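Local coordinates for polysaccharide deacetylase-like protein (PDB 4V33), which is a putative zinc-binding polysaccharide deacetylase, required for osmotic stability and maintenance of cell shape in Bacillus anthracis, at residues 107-121 with 132-144. Sequence-based numbering, arbitrary orientation. Where two conformers were deposited one is given.
Sequences TKEFEGKRGEFQIEA and PLTKSAITFEQKV
R114 grips the backbone carbonyl of E141 side-on. Its NE and NH2 each lie 3.0 Å from E141 O, which sits in the guanidinium plane. The chain bends at chi3 (57°) to turn the group back onto this oxygen. F140 CB lies over one guanidinium face, toward its rim. Next to R114, Q142 CG comes within 3.3 Å of the backbone N of G115. The F140 ring takes T107 CG2 over a face, a CH-pi contact with the methyl 3.9 Å from the ring centroid. F117 meets the same ring obliquely, CE1 to F140 CD1 at 3.9 Å. I138 CG2 extends this apolar row, touching F117 CB and I119 CD1. Segments 115-121 and 132-140 pair within the antiparallel hairpin of strands 115-124 and 130-140, in a small domain consistent with a fibronectin type III fold. A classic beta bulge sets L133 and T134 against A121. The other face is largely polar. E120 and K135 run side by side there, and a water links E116 OE2 to T139 OG1. Strand 60-66 packs on the apolar side through I63 and M65. K86 NZ and K195 NZ form salt bridges with E120 OE2 and E116 OE2, and E116 OE1 bonds T82 OG1. I193 O holds Q142 NE2, and S58 O takes R114 NH1.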
loop_
_atom_site.group_PDB
_atom_site.type_symbol
_atom_site.label_atom_id
_atom_site.label_comp_id
_atom_site.label_asym_id
_atom_site.label_seq_id
_atom_site.Cartn_x
_atom_site.Cartn_y
_atom_site.Cartn_z
ATOM N N THR A 107 -6.302 15.799 12.962
ATOM C CA THR A 107 -6.748 14.423 12.793
ATOM C C THR A 107 -7.449 13.897 14.047
ATOM O O THR A 107 -8.219 12.942 13.975
ATOM C CB THR A 107 -5.599 13.485 12.377
ATOM O OG1 THR A 107 -4.531 13.582 13.326
ATOM C CG2 THR A 107 -5.086 13.862 10.991
ATOM N N LYS A 108 -7.198 14.539 15.185
ATOM C CA LYS A 108 -7.902 14.229 16.427
ATOM C C LYS A 108 -9.418 14.406 16.267
ATOM O O LYS A 108 -10.203 13.758 16.961
ATOM C CB LYS A 108 -7.384 15.120 17.560
ATOM C CG LYS A 108 -8.026 14.874 18.916
ATOM C CD LYS A 108 -7.497 15.850 19.962
ATOM C CE LYS A 108 -8.246 15.715 21.283
ATOM N NZ LYS A 108 -8.080 14.363 21.894
ATOM N N GLU A 109 -9.823 15.279 15.346
ATOM C CA GLU A 109 -11.242 15.531 15.089
ATOM C C GLU A 109 -11.866 14.423 14.251
ATOM O O GLU A 109 -13.075 14.435 13.999
ATOM C CB GLU A 109 -11.440 16.862 14.356
ATOM C CG GLU A 109 -10.995 18.105 15.110
ATOM C CD GLU A 109 -11.137 19.363 14.264
ATOM O OE1 GLU A 109 -10.267 19.607 13.398
ATOM O OE2 GLU A 109 -12.128 20.101 14.451
ATOM N N PHE A 110 -11.035 13.496 13.782
ATOM C CA PHE A 110 -11.502 12.373 12.974
ATOM C C PHE A 110 -10.977 11.057 13.539
ATOM O O PHE A 110 -10.437 10.219 12.817
ATOM C CB PHE A 110 -11.117 12.559 11.502
ATOM C CG PHE A 110 -11.749 13.770 10.871
ATOM C CD1 PHE A 110 -11.209 15.036 11.072
ATOM C CD2 PHE A 110 -12.896 13.650 10.102
ATOM C CE1 PHE A 110 -11.801 16.160 10.505
ATOM C CE2 PHE A 110 -13.489 14.768 9.530
ATOM C CZ PHE A 110 -12.943 16.022 9.738
ATOM N N GLU A 111 -11.160 10.902 14.846
ATOM C CA GLU A 111 -10.818 9.676 15.566
ATOM C C GLU A 111 -9.327 9.323 15.499
ATOM O O GLU A 111 -8.952 8.169 15.709
ATOM C CB GLU A 111 -11.653 8.501 15.046
ATOM C CG GLU A 111 -13.162 8.716 15.087
ATOM C CD GLU A 111 -13.903 7.621 14.341
ATOM O OE1 GLU A 111 -14.209 6.583 14.964
ATOM O OE2 GLU A 111 -14.160 7.786 13.130
ATOM N N GLY A 112 -8.485 10.316 15.218
ATOM C CA GLY A 112 -7.052 10.080 15.092
ATOM C C GLY A 112 -6.657 9.430 13.777
ATOM O O GLY A 112 -5.504 9.027 13.582
ATOM N N LYS A 113 -7.616 9.318 12.869
ATOM C CA LYS A 113 -7.392 8.644 11.603
ATOM C C LYS A 113 -6.631 9.527 10.615
ATOM O O LYS A 113 -6.674 10.751 10.697
ATOM C CB LYS A 113 -8.722 8.200 10.991
ATOM C CG LYS A 113 -9.448 7.108 11.751
ATOM C CD LYS A 113 -10.911 7.072 11.309
ATOM C CE LYS A 113 -11.642 5.834 11.789
ATOM N NZ LYS A 113 -13.046 5.818 11.269
ATOM N N ARG A 114 -5.935 8.885 9.682
ATOM C CA ARG A 114 -5.095 9.587 8.722
ATOM C C ARG A 114 -5.516 9.252 7.291
ATOM O O ARG A 114 -6.593 8.695 7.063
ATOM C CB ARG A 114 -3.624 9.243 8.987
ATOM C CG ARG A 114 -3.190 9.627 10.400
ATOM C CD ARG A 114 -1.739 9.254 10.700
ATOM N NE ARG A 114 -0.829 9.858 9.740
ATOM C CZ ARG A 114 -0.379 11.104 9.823
ATOM N NH1 ARG A 114 -0.763 11.888 10.826
ATOM N NH2 ARG A 114 0.445 11.573 8.897
ATOM N N GLY A 115 -4.684 9.604 6.322
ATOM C CA GLY A 115 -5.042 9.410 4.930
ATOM C C GLY A 115 -5.586 10.656 4.257
ATOM O O GLY A 115 -5.375 11.779 4.724
ATOM N N GLU A 116 -6.279 10.446 3.143
ATOM C CA GLU A 116 -6.855 11.540 2.364
ATOM C C GLU A 116 -8.191 12.002 2.941
ATOM O O GLU A 116 -9.091 11.194 3.220
ATOM C CB GLU A 116 -7.048 11.106 0.914
ATOM C CG GLU A 116 -7.534 12.214 -0.019
ATOM C CD GLU A 116 -7.867 11.680 -1.391
ATOM O OE1 GLU A 116 -8.945 11.074 -1.550
ATOM O OE2 GLU A 116 -7.042 11.842 -2.309
ATOM N N PHE A 117 -8.298 13.308 3.130
ATOM C CA PHE A 117 -9.543 13.940 3.540
ATOM C C PHE A 117 -10.010 14.832 2.399
ATOM O O PHE A 117 -9.257 15.678 1.928
ATOM C CB PHE A 117 -9.320 14.810 4.776
ATOM C CG PHE A 117 -8.977 14.041 6.024
ATOM C CD1 PHE A 117 -7.701 13.526 6.216
ATOM C CD2 PHE A 117 -9.924 13.865 7.020
ATOM C CE1 PHE A 117 -7.380 12.836 7.372
ATOM C CE2 PHE A 117 -9.605 13.186 8.188
ATOM C CZ PHE A 117 -8.334 12.656 8.356
ATOM N N GLN A 118 -11.252 14.648 1.958
ATOM C CA GLN A 118 -11.832 15.540 0.957
ATOM C C GLN A 118 -12.494 16.743 1.619
ATOM O O GLN A 118 -13.015 16.637 2.733
ATOM C CB GLN A 118 -12.818 14.777 0.065
ATOM C CG GLN A 118 -12.088 13.752 -0.801
ATOM C CD GLN A 118 -12.978 13.025 -1.778
ATOM O OE1 GLN A 118 -13.674 13.644 -2.586
ATOM N NE2 GLN A 118 -12.953 11.697 -1.723
ATOM N N ILE A 119 -12.436 17.886 0.937
ATOM C CA ILE A 119 -12.954 19.142 1.461
ATOM C C ILE A 119 -13.821 19.813 0.396
ATOM O O ILE A 119 -13.356 20.067 -0.712
ATOM C CB ILE A 119 -11.809 20.116 1.843
ATOM C CG1 ILE A 119 -10.819 19.448 2.805
ATOM C CG2 ILE A 119 -12.383 21.407 2.446
ATOM C CD1 ILE A 119 -9.507 20.214 2.976
ATOM N N GLU A 120 -15.081 20.087 0.731
ATOM C CA GLU A 120 -15.960 20.868 -0.138
ATOM C C GLU A 120 -16.366 22.118 0.608
ATOM O O GLU A 120 -16.960 22.033 1.683
ATOM C CB GLU A 120 -17.238 20.113 -0.484
ATOM C CG GLU A 120 -17.093 18.859 -1.302
ATOM C CD GLU A 120 -18.457 18.272 -1.654
ATOM O OE1 GLU A 120 -19.479 18.746 -1.097
ATOM O OE2 GLU A 120 -18.510 17.350 -2.490
ATOM N N ALA A 121 -16.073 23.277 0.032
ATOM C CA ALA A 121 -16.395 24.539 0.684
ATOM C C ALA A 121 -17.573 25.236 0.026
ATOM O O ALA A 121 -17.661 25.302 -1.197
ATOM C CB ALA A 121 -15.192 25.452 0.673
ATOM N N PRO A 132 -21.804 28.063 -3.894
ATOM C CA PRO A 132 -20.789 27.033 -4.136
ATOM C C PRO A 132 -19.421 27.682 -4.307
ATOM O O PRO A 132 -19.298 28.684 -5.010
ATOM C CB PRO A 132 -21.236 26.395 -5.458
ATOM C CG PRO A 132 -22.674 26.811 -5.638
ATOM C CD PRO A 132 -22.800 28.143 -4.977
ATOM N N LEU A 133 -18.408 27.127 -3.654
ATOM C CA LEU A 133 -17.064 27.659 -3.816
ATOM C C LEU A 133 -16.194 26.665 -4.582
ATOM O O LEU A 133 -16.164 26.682 -5.813
ATOM C CB LEU A 133 -16.458 28.039 -2.461
ATOM C CG LEU A 133 -17.258 29.117 -1.712
ATOM C CD1 LEU A 133 -16.660 29.377 -0.332
ATOM C CD2 LEU A 133 -17.362 30.425 -2.511
ATOM N N THR A 134 -15.506 25.787 -3.870
ATOM C CA THR A 134 -14.579 24.880 -4.531
ATOM C C THR A 134 -14.325 23.626 -3.694
ATOM O O THR A 134 -14.818 23.505 -2.570
ATOM C CB THR A 134 -13.260 25.622 -4.869
ATOM O OG1 THR A 134 -12.400 24.780 -5.648
ATOM C CG2 THR A 134 -12.555 26.070 -3.596
ATOM N N LYS A 135 -13.575 22.688 -4.261
ATOM C CA LYS A 135 -13.271 21.430 -3.598
ATOM C C LYS A 135 -11.770 21.215 -3.613
ATOM O O LYS A 135 -11.078 21.695 -4.514
ATOM C CB LYS A 135 -13.953 20.263 -4.313
ATOM C CG LYS A 135 -15.454 20.404 -4.486
ATOM C CD LYS A 135 -16.016 19.228 -5.268
ATOM C CE LYS A 135 -17.531 19.312 -5.393
ATOM N NZ LYS A 135 -17.966 20.543 -6.103
ATOM N N SER A 136 -11.273 20.500 -2.610
ATOM C CA SER A 136 -9.869 20.124 -2.567
ATOM C C SER A 136 -9.725 18.900 -1.679
ATOM O O SER A 136 -10.708 18.233 -1.356
ATOM C CB SER A 136 -9.018 21.278 -2.027
ATOM O OG SER A 136 -7.628 21.040 -2.246
ATOM N N ALA A 137 -8.487 18.607 -1.305
ATOM C CA ALA A 137 -8.196 17.499 -0.423
ATOM C C ALA A 137 -6.904 17.781 0.324
ATOM O O ALA A 137 -6.079 18.594 -0.110
ATOM C CB ALA A 137 -8.086 16.197 -1.208
ATOM N N ILE A 138 -6.755 17.119 1.461
ATOM C CA ILE A 138 -5.514 17.156 2.219
ATOM C C ILE A 138 -5.179 15.734 2.642
ATOM O O ILE A 138 -6.061 14.969 3.030
ATOM C CB ILE A 138 -5.624 18.073 3.450
ATOM C CG1 ILE A 138 -4.294 18.113 4.203
ATOM C CG2 ILE A 138 -6.773 17.643 4.364
ATOM C CD1 ILE A 138 -4.227 19.200 5.244
ATOM N N THR A 139 -3.905 15.371 2.546
ATOM C CA THR A 139 -3.502 14.008 2.867
ATOM C C THR A 139 -2.478 13.952 3.992
ATOM O O THR A 139 -1.387 14.511 3.886
ATOM C CB THR A 139 -2.939 13.282 1.630
ATOM O OG1 THR A 139 -3.955 13.201 0.621
ATOM C CG2 THR A 139 -2.487 11.871 2.011
ATOM N N PHE A 140 -2.856 13.280 5.076
ATOM C CA PHE A 140 -1.935 12.957 6.155
ATOM C C PHE A 140 -1.435 11.536 5.922
ATOM O O PHE A 140 -2.166 10.569 6.137
ATOM C CB PHE A 140 -2.643 13.092 7.515
ATOM C CG PHE A 140 -2.989 14.516 7.863
ATOM C CD1 PHE A 140 -4.174 15.082 7.428
ATOM C CD2 PHE A 140 -2.106 15.296 8.590
ATOM C CE1 PHE A 140 -4.478 16.397 7.728
ATOM C CE2 PHE A 140 -2.406 16.611 8.893
ATOM C CZ PHE A 140 -3.594 17.162 8.461
ATOM N N GLU A 141 -0.194 11.423 5.459
ATOM C CA GLU A 141 0.340 10.145 4.980
ATOM C C GLU A 141 0.156 9.001 5.961
ATOM O O GLU A 141 0.473 9.126 7.145
ATOM C CB GLU A 141 1.827 10.270 4.631
ATOM C CG GLU A 141 2.117 11.134 3.416
ATOM C CD GLU A 141 1.545 10.564 2.126
ATOM O OE1 GLU A 141 1.279 9.348 2.070
ATOM O OE2 GLU A 141 1.360 11.344 1.162
ATOM N N GLN A 142 -0.389 7.898 5.459
ATOM C CA GLN A 142 -0.548 6.690 6.261
ATOM C C GLN A 142 0.645 5.765 6.130
ATOM O O GLN A 142 1.231 5.633 5.054
ATOM C CB GLN A 142 -1.804 5.919 5.837
ATOM C CG GLN A 142 -3.074 6.704 5.990
ATOM C CD GLN A 142 -4.316 5.833 5.990
ATOM O OE1 GLN A 142 -5.060 5.815 6.965
ATOM N NE2 GLN A 142 -4.566 5.144 4.882
ATOM N N LYS A 143 0.990 5.114 7.231
ATOM C CA LYS A 143 2.017 4.083 7.194
ATOM C C LYS A 143 1.458 2.848 6.496
ATOM O O LYS A 143 0.256 2.561 6.565
ATOM C CB LYS A 143 2.502 3.745 8.606
ATOM C CG LYS A 143 1.483 3.008 9.464
ATOM C CD LYS A 143 1.922 2.956 10.919
ATOM C CE LYS A 143 0.931 2.172 11.768
ATOM N NZ LYS A 143 -0.432 2.771 11.731
ATOM N N VAL A 144 2.335 2.125 5.811
ATOM C CA VAL A 144 1.924 0.963 5.042
ATOM C C VAL A 144 2.868 -0.194 5.362
ATOM O O VAL A 144 3.990 -0.226 4.874
ATOM C CB VAL A 144 1.999 1.248 3.528
ATOM C CG1 VAL A 144 1.532 0.043 2.736
ATOM C CG2 VAL A 144 1.147 2.476 3.164
HETATM O O HOH W 1 -5.302 6.077 9.975
HETATM O O HOH W 2 -4.122 11.749 -1.566
#